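Local coordinates for SalCYP truncation (Salinispora tropica, PDB 7ABB), which belongs to the cytochrome P450 superfamily and holds a heme c within a largely helical fold, at residues A[129-134]-A[243-248]; A[137-142]-A[239-244]; A[271-276]-A[347-352]. One frame throughout, in Å; residues are numbered along the deposited sequence.

Contact 1. Residues A[129-134]-A[243-248]. With HEC (heme c), chain B.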
loop_
_atom_site.group_PDB
_atom_site.type_symbol
_atom_site.label_atom_id
_atom_site.label_comp_id
_atom_site.label_asym_id
_atom_site.label_seq_id
_atom_site.Cartn_x
_atom_site.Cartn_y
_atom_site.Cartn_z
ATOM N N SER A 129 -2.548 20.133 6.730
ATOM C CA SER A 129 -1.495 19.126 6.693
ATOM C C SER A 129 -2.177 17.860 6.186
ATOM O O SER A 129 -2.902 17.173 6.923
ATOM C CB SER A 129 -0.839 18.959 8.059
ATOM O OG SER A 129 0.101 17.880 8.035
ATOM N N PHE A 130 -1.979 17.576 4.903
ATOM C CA PHE A 130 -2.865 16.676 4.173
ATOM C C PHE A 130 -2.937 15.296 4.823
ATOM O O PHE A 130 -4.029 14.749 5.024
ATOM C CB PHE A 130 -2.394 16.567 2.726
ATOM C CG PHE A 130 -3.199 15.629 1.886
ATOM C CD1 PHE A 130 -4.333 16.057 1.223
ATOM C CD2 PHE A 130 -2.828 14.292 1.760
ATOM C CE1 PHE A 130 -5.089 15.186 0.452
ATOM C CE2 PHE A 130 -3.558 13.433 0.961
ATOM C CZ PHE A 130 -4.688 13.871 0.309
ATOM N N SER A 131 -1.788 14.690 5.117
ATOM C CA SER A 131 -1.847 13.314 5.598
ATOM C C SER A 131 -2.173 13.234 7.087
ATOM O O SER A 131 -2.912 12.337 7.507
ATOM C CB SER A 131 -0.537 12.590 5.296
ATOM O OG SER A 131 -0.405 12.441 3.891
ATOM N N ASP A 132 -1.636 14.146 7.900
ATOM C CA ASP A 132 -1.872 14.096 9.342
ATOM C C ASP A 132 -3.324 14.400 9.683
ATOM O O ASP A 132 -3.926 13.723 10.528
ATOM C CB ASP A 132 -0.967 15.089 10.071
ATOM C CG ASP A 132 0.492 14.688 10.064
ATOM O OD1 ASP A 132 0.805 13.538 9.681
ATOM O OD2 ASP A 132 1.324 15.535 10.452
ATOM N N GLU A 133 -3.897 15.440 9.072
ATOM C CA GLU A 133 -5.227 15.907 9.452
ATOM C C GLU A 133 -6.335 15.248 8.647
ATOM O O GLU A 133 -7.443 15.083 9.169
ATOM C CB GLU A 133 -5.321 17.430 9.286
ATOM C CG GLU A 133 -4.326 18.173 10.104
ATOM C CD GLU A 133 -4.595 19.656 10.063
ATOM O OE1 GLU A 133 -3.877 20.378 9.335
ATOM O OE2 GLU A 133 -5.572 20.089 10.734
ATOM N N PHE A 134 -6.061 14.832 7.410
ATOM C CA PHE A 134 -7.091 14.315 6.510
ATOM C C PHE A 134 -6.840 12.855 6.156
ATOM O O PHE A 134 -7.614 11.991 6.575
ATOM C CB PHE A 134 -7.204 15.168 5.241
ATOM C CG PHE A 134 -8.056 14.532 4.186
ATOM C CD1 PHE A 134 -9.328 14.120 4.491
ATOM C CD2 PHE A 134 -7.577 14.280 2.918
ATOM C CE1 PHE A 134 -10.119 13.483 3.563
ATOM C CE2 PHE A 134 -8.363 13.642 1.974
ATOM C CZ PHE A 134 -9.628 13.237 2.290
ATOM N N HIS A 243 0.121 7.055 -1.163
ATOM C CA HIS A 243 -0.306 7.211 -2.552
ATOM C C HIS A 243 -1.242 8.406 -2.710
ATOM O O HIS A 243 -1.124 9.176 -3.678
ATOM C CB HIS A 243 -0.962 5.925 -3.060
ATOM C CG HIS A 243 0.007 4.982 -3.700
ATOM N ND1 HIS A 243 0.654 5.264 -4.887
ATOM C CD2 HIS A 243 0.455 3.767 -3.308
ATOM C CE1 HIS A 243 1.432 4.247 -5.210
ATOM N NE2 HIS A 243 1.325 3.320 -4.271
ATOM N N MET A 244 -2.144 8.609 -1.747
ATOM C CA MET A 244 -3.017 9.775 -1.792
ATOM C C MET A 244 -2.198 11.049 -1.757
ATOM O O MET A 244 -2.474 12.002 -2.496
ATOM C CB MET A 244 -3.993 9.768 -0.618
ATOM C CG MET A 244 -5.122 8.788 -0.750
ATOM S SD MET A 244 -6.180 8.743 0.720
ATOM C CE MET A 244 -6.728 10.439 0.729
ATOM N N ALA A 245 -1.185 11.069 -0.896
ATOM C CA ALA A 245 -0.396 12.275 -0.661
ATOM C C ALA A 245 0.509 12.585 -1.847
ATOM O O ALA A 245 0.599 13.738 -2.288
ATOM C CB ALA A 245 0.432 12.102 0.612
ATOM N N ASN A 246 1.242 11.590 -2.349
ATOM C CA ASN A 246 2.130 11.852 -3.475
ATOM C C ASN A 246 1.356 12.254 -4.718
ATOM O O ASN A 246 1.837 13.096 -5.498
ATOM C CB ASN A 246 2.988 10.618 -3.744
ATOM C CG ASN A 246 4.188 10.544 -2.835
ATOM O OD1 ASN A 246 5.040 11.436 -2.844
ATOM N ND2 ASN A 246 4.273 9.474 -2.048
ATOM N N GLY A 247 0.156 11.697 -4.907
ATOM C CA GLY A 247 -0.660 12.090 -6.045
ATOM C C GLY A 247 -1.155 13.527 -5.940
ATOM O O GLY A 247 -1.032 14.305 -6.890
ATOM N N ILE A 248 -1.749 13.892 -4.796
ATOM C CA ILE A 248 -2.222 15.270 -4.628
ATOM C C ILE A 248 -1.053 16.236 -4.635
ATOM O O ILE A 248 -1.184 17.364 -5.115
ATOM C CB ILE A 248 -3.075 15.427 -3.353
ATOM C CG1 ILE A 248 -3.937 16.680 -3.485
ATOM C CG2 ILE A 248 -2.237 15.488 -2.115
ATOM C CD1 ILE A 248 -5.148 16.430 -4.381
HETATM FE FE HEC B . -1.691 -4.302 0.173
HETATM C CHA HEC B . -0.082 -7.339 0.009
HETATM C CHB HEC B . 0.663 -3.014 -1.956
HETATM C CHC HEC B . -3.302 -1.277 0.291
HETATM C CHD HEC B . -3.801 -5.487 2.569
HETATM N NA HEC B . -0.052 -5.023 -0.754
HETATM C C1A HEC B . 0.439 -6.329 -0.744
HETATM C C2A HEC B . 1.585 -6.472 -1.618
HETATM C C3A HEC B . 1.766 -5.255 -2.164
HETATM C C4A HEC B . 0.770 -4.354 -1.639
HETATM C CMA HEC B . 2.858 -4.818 -3.156
HETATM C CAA HEC B . 2.401 -7.784 -1.900
HETATM C CBA HEC B . 3.550 -8.019 -0.927
HETATM C CGA HEC B . 4.304 -9.278 -1.320
HETATM O O1A HEC B . 5.195 -9.635 -0.516
HETATM O O2A HEC B . 3.993 -9.858 -2.393
HETATM N NB HEC B . -1.353 -2.487 -0.619
HETATM C C1B HEC B . -0.350 -2.164 -1.515
HETATM C C2B HEC B . -0.558 -0.807 -1.922
HETATM C C3B HEC B . -1.667 -0.340 -1.321
HETATM C C4B HEC B . -2.170 -1.369 -0.477
HETATM C CMB HEC B . 0.387 -0.127 -2.934
HETATM C CAB HEC B . -2.369 0.994 -1.335
HETATM C CBB HEC B . -1.992 1.934 -2.434
HETATM N NC HEC B . -3.235 -3.534 1.259
HETATM C C1C HEC B . -3.793 -2.289 1.077
HETATM C C2C HEC B . -4.982 -2.188 1.880
HETATM C C3C HEC B . -5.152 -3.363 2.528
HETATM C C4C HEC B . -4.040 -4.203 2.151
HETATM C CMC HEC B . -5.874 -0.946 1.920
HETATM C CAC HEC B . -6.219 -3.818 3.537
HETATM C CBC HEC B . -7.560 -3.086 3.600
HETATM N ND HEC B . -1.872 -6.054 1.112
HETATM C C1D HEC B . -2.842 -6.315 2.080
HETATM C C2D HEC B . -2.692 -7.673 2.497
HETATM C C3D HEC B . -1.558 -8.266 1.736
HETATM C C4D HEC B . -1.116 -7.191 0.874
HETATM C CMD HEC B . -3.548 -8.371 3.562
HETATM C CAD HEC B . -0.993 -9.694 1.828
HETATM C CBD HEC B . -1.694 -10.531 0.785
HETATM C CGD HEC B . -1.103 -11.927 0.758
HETATM O O1D HEC B . -1.734 -12.834 0.172
HETATM O O2D HEC B . -0.007 -12.101 1.328
#
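F130 lays its ring against M244, A245 and I248, and its atoms meet them in order from base to tip. CB leads off toward residues 243-248, and CG anti to the backbone N (chi1 178°) carries the ring across to residues 244-248. The whole ring lies beneath I248 CG2, with CE1 and CZ nearest at 3.8 Å; this methyl sits over the middle of one face as a CH-pi contact, 3.7 Å from the ring centroid and 7° off the normal. A245 is met obliquely: CD2 is 4.1 Å from A245 CB and CE2 3.7 Å from A245 CA, close against the helix backbone. At the tip, CZ is 4.0 Å from M244 CE. The same methyl touches the ring of F134, with M244 CE 3.8 Å from F134 CE2, so it rests against both phenylalanine rings from one side, in the groove where they meet. CE1 of F130 in turn points at the edge of the F134 ring, in its plane. Beside this apolar patch S131 OG comes to 3.4 Å from A245 CB, while its polar partner is Y382 OH. W359 of helix 345-362 adds an edge-to-face ring contact with F130. The arrangement is that of the helical core of the P450 fold, where helix 130-147, probably corresponding to helix E, packs on helix 238-253, which probably corresponds to the C-terminal part of helix I.

Contact 2. Residues A[137-142]-A[239-244]. With HEC (heme c), chain B.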
loop_
_atom_site.group_PDB
_atom_site.type_symbol
_atom_site.label_atom_id
_atom_site.label_comp_id
_atom_site.label_asym_id
_atom_site.label_seq_id
_atom_site.Cartn_x
_atom_site.Cartn_y
_atom_site.Cartn_z
ATOM N N PRO A 137 -6.547 9.713 9.110
ATOM C CA PRO A 137 -7.802 9.332 9.767
ATOM C C PRO A 137 -8.864 8.867 8.780
ATOM O O PRO A 137 -9.650 7.964 9.105
ATOM C CB PRO A 137 -8.207 10.603 10.528
ATOM C CG PRO A 137 -7.414 11.656 10.016
ATOM C CD PRO A 137 -6.177 11.101 9.404
ATOM N N TYR A 138 -8.889 9.439 7.579
ATOM C CA TYR A 138 -9.807 8.992 6.531
ATOM C C TYR A 138 -9.582 7.525 6.194
ATOM O O TYR A 138 -10.509 6.708 6.246
ATOM C CB TYR A 138 -9.585 9.860 5.291
ATOM C CG TYR A 138 -10.174 9.378 4.002
ATOM C CD1 TYR A 138 -11.541 9.417 3.770
ATOM C CD2 TYR A 138 -9.359 8.878 2.995
ATOM C CE1 TYR A 138 -12.070 8.991 2.569
ATOM C CE2 TYR A 138 -9.878 8.471 1.807
ATOM C CZ TYR A 138 -11.207 8.549 1.572
ATOM O OH TYR A 138 -11.694 8.133 0.369
ATOM N N VAL A 139 -8.349 7.179 5.851
ATOM C CA VAL A 139 -8.028 5.819 5.451
ATOM C C VAL A 139 -8.255 4.849 6.602
ATOM O O VAL A 139 -8.768 3.739 6.400
ATOM C CB VAL A 139 -6.584 5.755 4.920
ATOM C CG1 VAL A 139 -6.140 4.307 4.712
ATOM C CG2 VAL A 139 -6.487 6.515 3.607
ATOM N N LEU A 140 -7.840 5.219 7.815
ATOM C CA LEU A 140 -8.035 4.318 8.946
ATOM C C LEU A 140 -9.514 4.107 9.235
ATOM O O LEU A 140 -9.930 2.984 9.532
ATOM C CB LEU A 140 -7.307 4.854 10.168
ATOM C CG LEU A 140 -7.461 4.035 11.451
ATOM C CD1 LEU A 140 -7.017 2.590 11.272
ATOM C CD2 LEU A 140 -6.684 4.728 12.570
ATOM N N GLU A 141 -10.326 5.164 9.169
ATOM C CA GLU A 141 -11.771 4.989 9.333
ATOM C C GLU A 141 -12.300 3.974 8.318
ATOM O O GLU A 141 -13.063 3.060 8.668
ATOM C CB GLU A 141 -12.500 6.328 9.178
ATOM C CG GLU A 141 -14.026 6.198 9.215
ATOM C CD GLU A 141 -14.774 7.518 9.217
ATOM O OE1 GLU A 141 -14.205 8.554 9.655
ATOM O OE2 GLU A 141 -15.925 7.506 8.744
ATOM N N ASN A 142 -11.903 4.125 7.055
ATOM C CA ASN A 142 -12.345 3.208 6.015
ATOM C C ASN A 142 -11.884 1.782 6.308
ATOM O O ASN A 142 -12.629 0.825 6.081
ATOM C CB ASN A 142 -11.793 3.643 4.648
ATOM C CG ASN A 142 -12.295 4.989 4.215
ATOM O OD1 ASN A 142 -13.422 5.387 4.513
ATOM N ND2 ASN A 142 -11.445 5.705 3.474
ATOM N N SER A 239 0.360 2.735 3.035
ATOM C CA SER A 239 0.542 2.767 1.587
ATOM C C SER A 239 -0.561 3.557 0.899
ATOM O O SER A 239 -0.298 4.287 -0.072
ATOM C CB SER A 239 0.572 1.368 1.003
ATOM O OG SER A 239 1.815 0.754 1.224
ATOM N N THR A 240 -1.806 3.401 1.357
ATOM C CA THR A 240 -2.924 4.153 0.785
ATOM C C THR A 240 -2.756 5.642 1.051
ATOM O O THR A 240 -2.905 6.460 0.137
ATOM C CB THR A 240 -4.263 3.647 1.346
ATOM O OG1 THR A 240 -4.342 2.226 1.162
ATOM C CG2 THR A 240 -5.433 4.281 0.631
ATOM N N VAL A 241 -2.434 6.007 2.297
ATOM C CA VAL A 241 -2.227 7.410 2.646
ATOM C C VAL A 241 -1.133 8.004 1.771
ATOM O O VAL A 241 -1.279 9.112 1.247
ATOM C CB VAL A 241 -1.875 7.554 4.140
ATOM C CG1 VAL A 241 -1.364 8.987 4.450
ATOM C CG2 VAL A 241 -3.060 7.229 5.003
ATOM N N ASN A 242 -0.011 7.292 1.605
ATOM C CA ASN A 242 1.109 7.924 0.915
ATOM C C ASN A 242 0.887 7.988 -0.585
ATOM O O ASN A 242 1.388 8.922 -1.222
ATOM C CB ASN A 242 2.417 7.233 1.274
ATOM C CG ASN A 242 2.781 7.434 2.740
ATOM O OD1 ASN A 242 2.175 8.270 3.434
ATOM N ND2 ASN A 242 3.762 6.695 3.218
ATOM N N HIS A 243 0.121 7.055 -1.163
ATOM C CA HIS A 243 -0.306 7.211 -2.552
ATOM C C HIS A 243 -1.242 8.406 -2.710
ATOM O O HIS A 243 -1.124 9.176 -3.678
ATOM C CB HIS A 243 -0.962 5.925 -3.060
ATOM C CG HIS A 243 0.007 4.982 -3.700
ATOM N ND1 HIS A 243 0.654 5.264 -4.887
ATOM C CD2 HIS A 243 0.455 3.767 -3.308
ATOM C CE1 HIS A 243 1.432 4.247 -5.210
ATOM N NE2 HIS A 243 1.325 3.320 -4.271
ATOM N N MET A 244 -2.144 8.609 -1.747
ATOM C CA MET A 244 -3.017 9.775 -1.792
ATOM C C MET A 244 -2.198 11.049 -1.757
ATOM O O MET A 244 -2.474 12.002 -2.496
ATOM C CB MET A 244 -3.993 9.768 -0.618
ATOM C CG MET A 244 -5.122 8.788 -0.750
ATOM S SD MET A 244 -6.180 8.743 0.720
ATOM C CE MET A 244 -6.728 10.439 0.729
HETATM FE FE HEC B . -1.691 -4.302 0.173
HETATM C CHA HEC B . -0.082 -7.339 0.009
HETATM C CHB HEC B . 0.663 -3.014 -1.956
HETATM C CHC HEC B . -3.302 -1.277 0.291
HETATM C CHD HEC B . -3.801 -5.487 2.569
HETATM N NA HEC B . -0.052 -5.023 -0.754
HETATM C C1A HEC B . 0.439 -6.329 -0.744
HETATM C C2A HEC B . 1.585 -6.472 -1.618
HETATM C C3A HEC B . 1.766 -5.255 -2.164
HETATM C C4A HEC B . 0.770 -4.354 -1.639
HETATM C CMA HEC B . 2.858 -4.818 -3.156
HETATM C CAA HEC B . 2.401 -7.784 -1.900
HETATM C CBA HEC B . 3.550 -8.019 -0.927
HETATM C CGA HEC B . 4.304 -9.278 -1.320
HETATM O O1A HEC B . 5.195 -9.635 -0.516
HETATM O O2A HEC B . 3.993 -9.858 -2.393
HETATM N NB HEC B . -1.353 -2.487 -0.619
HETATM C C1B HEC B . -0.350 -2.164 -1.515
HETATM C C2B HEC B . -0.558 -0.807 -1.922
HETATM C C3B HEC B . -1.667 -0.340 -1.321
HETATM C C4B HEC B . -2.170 -1.369 -0.477
HETATM C CMB HEC B . 0.387 -0.127 -2.934
HETATM C CAB HEC B . -2.369 0.994 -1.335
HETATM C CBB HEC B . -1.992 1.934 -2.434
HETATM N NC HEC B . -3.235 -3.534 1.259
HETATM C C1C HEC B . -3.793 -2.289 1.077
HETATM C C2C HEC B . -4.982 -2.188 1.880
HETATM C C3C HEC B . -5.152 -3.363 2.528
HETATM C C4C HEC B . -4.040 -4.203 2.151
HETATM C CMC HEC B . -5.874 -0.946 1.920
HETATM C CAC HEC B . -6.219 -3.818 3.537
HETATM C CBC HEC B . -7.560 -3.086 3.600
HETATM N ND HEC B . -1.872 -6.054 1.112
HETATM C C1D HEC B . -2.842 -6.315 2.080
HETATM C C2D HEC B . -2.692 -7.673 2.497
HETATM C C3D HEC B . -1.558 -8.266 1.736
HETATM C C4D HEC B . -1.116 -7.191 0.874
HETATM C CMD HEC B . -3.548 -8.371 3.562
HETATM C CAD HEC B . -0.993 -9.694 1.828
HETATM C CBD HEC B . -1.694 -10.531 0.785
HETATM C CGD HEC B . -1.103 -11.927 0.758
HETATM O O1D HEC B . -1.734 -12.834 0.172
HETATM O O2D HEC B . -0.007 -12.101 1.328
#
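V139 inserts its CG2 methyl among T240, V241 and M244, which makes this one methyl the centre of the first shell. It lies 3.7 Å from M244 SD and 3.8 Å from V241 CG2, while V139 CG1 comes alongside T240 CB at 3.9 Å. V139 and M244 lie alongside one another, pointing opposite ways. Beyond the valine, chi1 and the extended chi2 carry M244 SD to the edge of the Y138 ring, and the bend at chi3 (60°) folds M244 CE back against Y138 CE2 and, at 3.8 Å, Y138 CD2. The sulfur stands 5.0 Å from the ring centroid and 78° off the normal, a Met-aromatic contact. One face of the Y138 ring carries the amide N142 ND2, 3.3 Å above its centre. The ring is set in place further out, since Y138 OH is hydrogen-bonded to Q351 O, and N142 ND2 to Q351 OE1. On the heme side T240 OG1 approaches HEC CAB to 3.4 Å, and S239 CB packs beside the same pyrrole, so the helix that receives V139 also lines the heme c pocket. The two segments run at 141°, closer to antiparallel than to perpendicular. Helix 108-120 packs on Y138 through I111 and A115, and helix 345-362 adds A355 to Y138 and M244 and A348 to T240, which leaves this interface between helix 130-147 and helix 238-253 within a four-helix bundle.

Contact 3. Residues A[271-276]-A[347-352]; sequences AVEEFL and YARAQI. With HEC (heme c), chain B.
The guanidinium of R349 and the carboxylate of E273 meet edge to edge, their planes only 29° apart. The arginine presents its NE side: NE donates to E273 OE1 at 2.8 Å, and NH2 donates to E273 OE2 at 2.9 Å with an N-H...O angle of 169°. Both oxygens lie near the guanidinium plane. OE1 is met through its syn lone pair, whereas at OE2 the donor comes from the syn side but tilted out of the carboxylate plane. This two-point, side-on salt bridge fixes the rotation of both flat groups. L276 CD1 approaches the guanidinium obliquely, and is also 4.3 Å from R349 CG. The two side chains reach each other differently: R349 is extended from CG to NE, while E273 bends at chi2 (-59°), which turns its carboxylate across the arginine. OE2 also accepts a hydrogen bond from H332 NE2, so the carboxylate is gripped by three N-H groups. Further into the protein the contact becomes apolar. V272 CG1 lies 4.1 Å from I352 CG2, and L276 CD2 lies 4.1 Å from I352 CD1. That same L276 methyl is 3.9 Å from HEC CBB, and on the facing helix A348 CB is 3.6 Å from HEC CAB, so both helices reach the heme c. The neighbouring E274 pairs with R277 and R327, as expected for the ExxR motif of P450 helix K. Helix 268-278 thus packs on helix 345-362, corresponding to helix L, with helix 238-253 beside both, where M244 touches I352 and H243 touches L276.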
loop_
_atom_site.group_PDB
_atom_site.type_symbol
_atom_site.label_atom_id
_atom_site.label_comp_id
_atom_site.label_asym_id
_atom_site.label_seq_id
_atom_site.Cartn_x
_atom_site.Cartn_y
_atom_site.Cartn_z
ATOM N N ALA A 271 -6.007 8.149 -14.257
ATOM C CA ALA A 271 -5.068 8.953 -13.492
ATOM C C ALA A 271 -4.673 8.254 -12.196
ATOM O O ALA A 271 -3.482 8.230 -11.838
ATOM C CB ALA A 271 -5.666 10.339 -13.211
ATOM N N VAL A 272 -5.633 7.610 -11.524
ATOM C CA VAL A 272 -5.303 6.892 -10.299
ATOM C C VAL A 272 -4.298 5.773 -10.589
ATOM O O VAL A 272 -3.319 5.600 -9.849
ATOM C CB VAL A 272 -6.579 6.354 -9.617
ATOM C CG1 VAL A 272 -6.202 5.381 -8.513
ATOM C CG2 VAL A 272 -7.380 7.526 -9.064
ATOM N N GLU A 273 -4.508 5.019 -11.670
ATOM C CA GLU A 273 -3.578 3.939 -12.004
ATOM C C GLU A 273 -2.208 4.489 -12.360
ATOM O O GLU A 273 -1.185 3.873 -12.049
ATOM C CB GLU A 273 -4.117 3.109 -13.153
ATOM C CG GLU A 273 -5.453 2.484 -12.886
ATOM C CD GLU A 273 -5.455 1.556 -11.682
ATOM O OE1 GLU A 273 -6.420 1.606 -10.895
ATOM O OE2 GLU A 273 -4.501 0.759 -11.546
ATOM N N GLU A 274 -2.158 5.641 -13.030
ATOM C CA GLU A 274 -0.860 6.190 -13.381
ATOM C C GLU A 274 -0.120 6.678 -12.139
ATOM O O GLU A 274 1.103 6.503 -12.041
ATOM C CB GLU A 274 -1.028 7.299 -14.413
ATOM C CG GLU A 274 0.254 8.046 -14.805
ATOM C CD GLU A 274 1.251 7.218 -15.599
ATOM O OE1 GLU A 274 1.207 5.952 -15.547
ATOM O OE2 GLU A 274 2.104 7.810 -16.323
ATOM N N PHE A 275 -0.831 7.258 -11.171
ATOM C CA PHE A 275 -0.179 7.649 -9.925
ATOM C C PHE A 275 0.251 6.430 -9.118
ATOM O O PHE A 275 1.334 6.436 -8.520
ATOM C CB PHE A 275 -1.084 8.557 -9.098
ATOM C CG PHE A 275 -1.087 9.988 -9.552
ATOM C CD1 PHE A 275 0.086 10.694 -9.650
ATOM C CD2 PHE A 275 -2.279 10.628 -9.825
ATOM C CE1 PHE A 275 0.070 12.036 -10.057
ATOM C CE2 PHE A 275 -2.303 11.961 -10.202
ATOM C CZ PHE A 275 -1.144 12.647 -10.306
ATOM N N LEU A 276 -0.561 5.365 -9.113
ATOM C CA LEU A 276 -0.121 4.140 -8.448
ATOM C C LEU A 276 1.196 3.637 -9.033
ATOM O O LEU A 276 2.119 3.232 -8.299
ATOM C CB LEU A 276 -1.213 3.071 -8.539
ATOM C CG LEU A 276 -2.433 3.280 -7.643
ATOM C CD1 LEU A 276 -3.588 2.379 -8.085
ATOM C CD2 LEU A 276 -2.023 3.006 -6.202
ATOM N N TYR A 347 -10.035 -1.933 -2.601
ATOM C CA TYR A 347 -10.446 -0.994 -1.552
ATOM C C TYR A 347 -9.552 0.235 -1.570
ATOM O O TYR A 347 -10.037 1.357 -1.383
ATOM C CB TYR A 347 -10.411 -1.675 -0.175
ATOM C CG TYR A 347 -11.286 -1.005 0.866
ATOM C CD1 TYR A 347 -12.622 -0.796 0.614
ATOM C CD2 TYR A 347 -10.780 -0.640 2.097
ATOM C CE1 TYR A 347 -13.443 -0.202 1.553
ATOM C CE2 TYR A 347 -11.597 -0.045 3.057
ATOM C CZ TYR A 347 -12.926 0.173 2.769
ATOM O OH TYR A 347 -13.776 0.758 3.694
ATOM N N ALA A 348 -8.250 0.034 -1.754
ATOM C CA ALA A 348 -7.324 1.160 -1.873
ATOM C C ALA A 348 -7.696 2.042 -3.054
ATOM O O ALA A 348 -7.749 3.273 -2.931
ATOM C CB ALA A 348 -5.889 0.638 -2.010
ATOM N N ARG A 349 -7.948 1.440 -4.217
ATOM C CA ARG A 349 -8.376 2.198 -5.389
ATOM C C ARG A 349 -9.621 3.037 -5.089
ATOM O O ARG A 349 -9.705 4.213 -5.472
ATOM C CB ARG A 349 -8.649 1.249 -6.546
ATOM C CG ARG A 349 -7.406 0.718 -7.227
ATOM C CD ARG A 349 -7.771 -0.328 -8.243
ATOM N NE ARG A 349 -6.637 -0.544 -9.127
ATOM C CZ ARG A 349 -5.982 -1.684 -9.270
ATOM N NH1 ARG A 349 -6.341 -2.795 -8.629
ATOM N NH2 ARG A 349 -4.933 -1.727 -10.104
ATOM N N ALA A 350 -10.622 2.421 -4.462
ATOM C CA ALA A 350 -11.857 3.152 -4.157
ATOM C C ALA A 350 -11.572 4.318 -3.224
ATOM O O ALA A 350 -12.119 5.415 -3.399
ATOM C CB ALA A 350 -12.901 2.211 -3.547
ATOM N N GLN A 351 -10.712 4.113 -2.230
ATOM C CA GLN A 351 -10.421 5.200 -1.294
ATOM C C GLN A 351 -9.696 6.356 -1.973
ATOM O O GLN A 351 -9.987 7.531 -1.673
ATOM C CB GLN A 351 -9.578 4.690 -0.136
ATOM C CG GLN A 351 -10.306 3.756 0.792
ATOM C CD GLN A 351 -9.417 3.291 1.887
ATOM O OE1 GLN A 351 -9.156 4.033 2.818
ATOM N NE2 GLN A 351 -8.925 2.050 1.783
ATOM N N ILE A 352 -8.725 6.055 -2.835
ATOM C CA ILE A 352 -7.949 7.103 -3.495
ATOM C C ILE A 352 -8.836 7.893 -4.441
ATOM O O ILE A 352 -8.887 9.129 -4.390
ATOM C CB ILE A 352 -6.743 6.483 -4.226
ATOM C CG1 ILE A 352 -5.772 5.908 -3.226
ATOM C CG2 ILE A 352 -6.019 7.533 -5.067
ATOM C CD1 ILE A 352 -4.759 4.929 -3.863
HETATM FE FE HEC B . -1.691 -4.302 0.173
HETATM C CHA HEC B . -0.082 -7.339 0.009
HETATM C CHB HEC B . 0.663 -3.014 -1.956
HETATM C CHC HEC B . -3.302 -1.277 0.291
HETATM C CHD HEC B . -3.801 -5.487 2.569
HETATM N NA HEC B . -0.052 -5.023 -0.754
HETATM C C1A HEC B . 0.439 -6.329 -0.744
HETATM C C2A HEC B . 1.585 -6.472 -1.618
HETATM C C3A HEC B . 1.766 -5.255 -2.164
HETATM C C4A HEC B . 0.770 -4.354 -1.639
HETATM C CMA HEC B . 2.858 -4.818 -3.156
HETATM C CAA HEC B . 2.401 -7.784 -1.900
HETATM C CBA HEC B . 3.550 -8.019 -0.927
HETATM C CGA HEC B . 4.304 -9.278 -1.320
HETATM O O1A HEC B . 5.195 -9.635 -0.516
HETATM O O2A HEC B . 3.993 -9.858 -2.393
HETATM N NB HEC B . -1.353 -2.487 -0.619
HETATM C C1B HEC B . -0.350 -2.164 -1.515
HETATM C C2B HEC B . -0.558 -0.807 -1.922
HETATM C C3B HEC B . -1.667 -0.340 -1.321
HETATM C C4B HEC B . -2.170 -1.369 -0.477
HETATM C CMB HEC B . 0.387 -0.127 -2.934
HETATM C CAB HEC B . -2.369 0.994 -1.335
HETATM C CBB HEC B . -1.992 1.934 -2.434
HETATM N NC HEC B . -3.235 -3.534 1.259
HETATM C C1C HEC B . -3.793 -2.289 1.077
HETATM C C2C HEC B . -4.982 -2.188 1.880
HETATM C C3C HEC B . -5.152 -3.363 2.528
HETATM C C4C HEC B . -4.040 -4.203 2.151
HETATM C CMC HEC B . -5.874 -0.946 1.920
HETATM C CAC HEC B . -6.219 -3.818 3.537
HETATM C CBC HEC B . -7.560 -3.086 3.600
HETATM N ND HEC B . -1.872 -6.054 1.112
HETATM C C1D HEC B . -2.842 -6.315 2.080
HETATM C C2D HEC B . -2.692 -7.673 2.497
HETATM C C3D HEC B . -1.558 -8.266 1.736
HETATM C C4D HEC B . -1.116 -7.191 0.874
HETATM C CMD HEC B . -3.548 -8.371 3.562
HETATM C CAD HEC B . -0.993 -9.694 1.828
HETATM C CBD HEC B . -1.694 -10.531 0.785
HETATM C CGD HEC B . -1.103 -11.927 0.758
HETATM O O1D HEC B . -1.734 -12.834 0.172
HETATM O O2D HEC B . -0.007 -12.101 1.328
#

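From the N terminus, the chain enters helix 130-147 with residues 129-134 and leaves contact 1 and contact 2 open for about a hundred residues. Both close on helix 238-253, contact 2 first at 239-244 and contact 1 just after at 243-248, so contact 2 nests inside contact 1 and the two share H243 and M244, as expected for helices that run roughly antiparallel. Contact 3 opens only later, at 271-276, and closes at 347-352; it follows in series without crossing the others. Its helices nonetheless return to both: the hydroxyl of Y347 lies close to N142 O, a probable hydrogen bond, and F275 packs against G247 O. Together the three contacts join four helices beside the heme c.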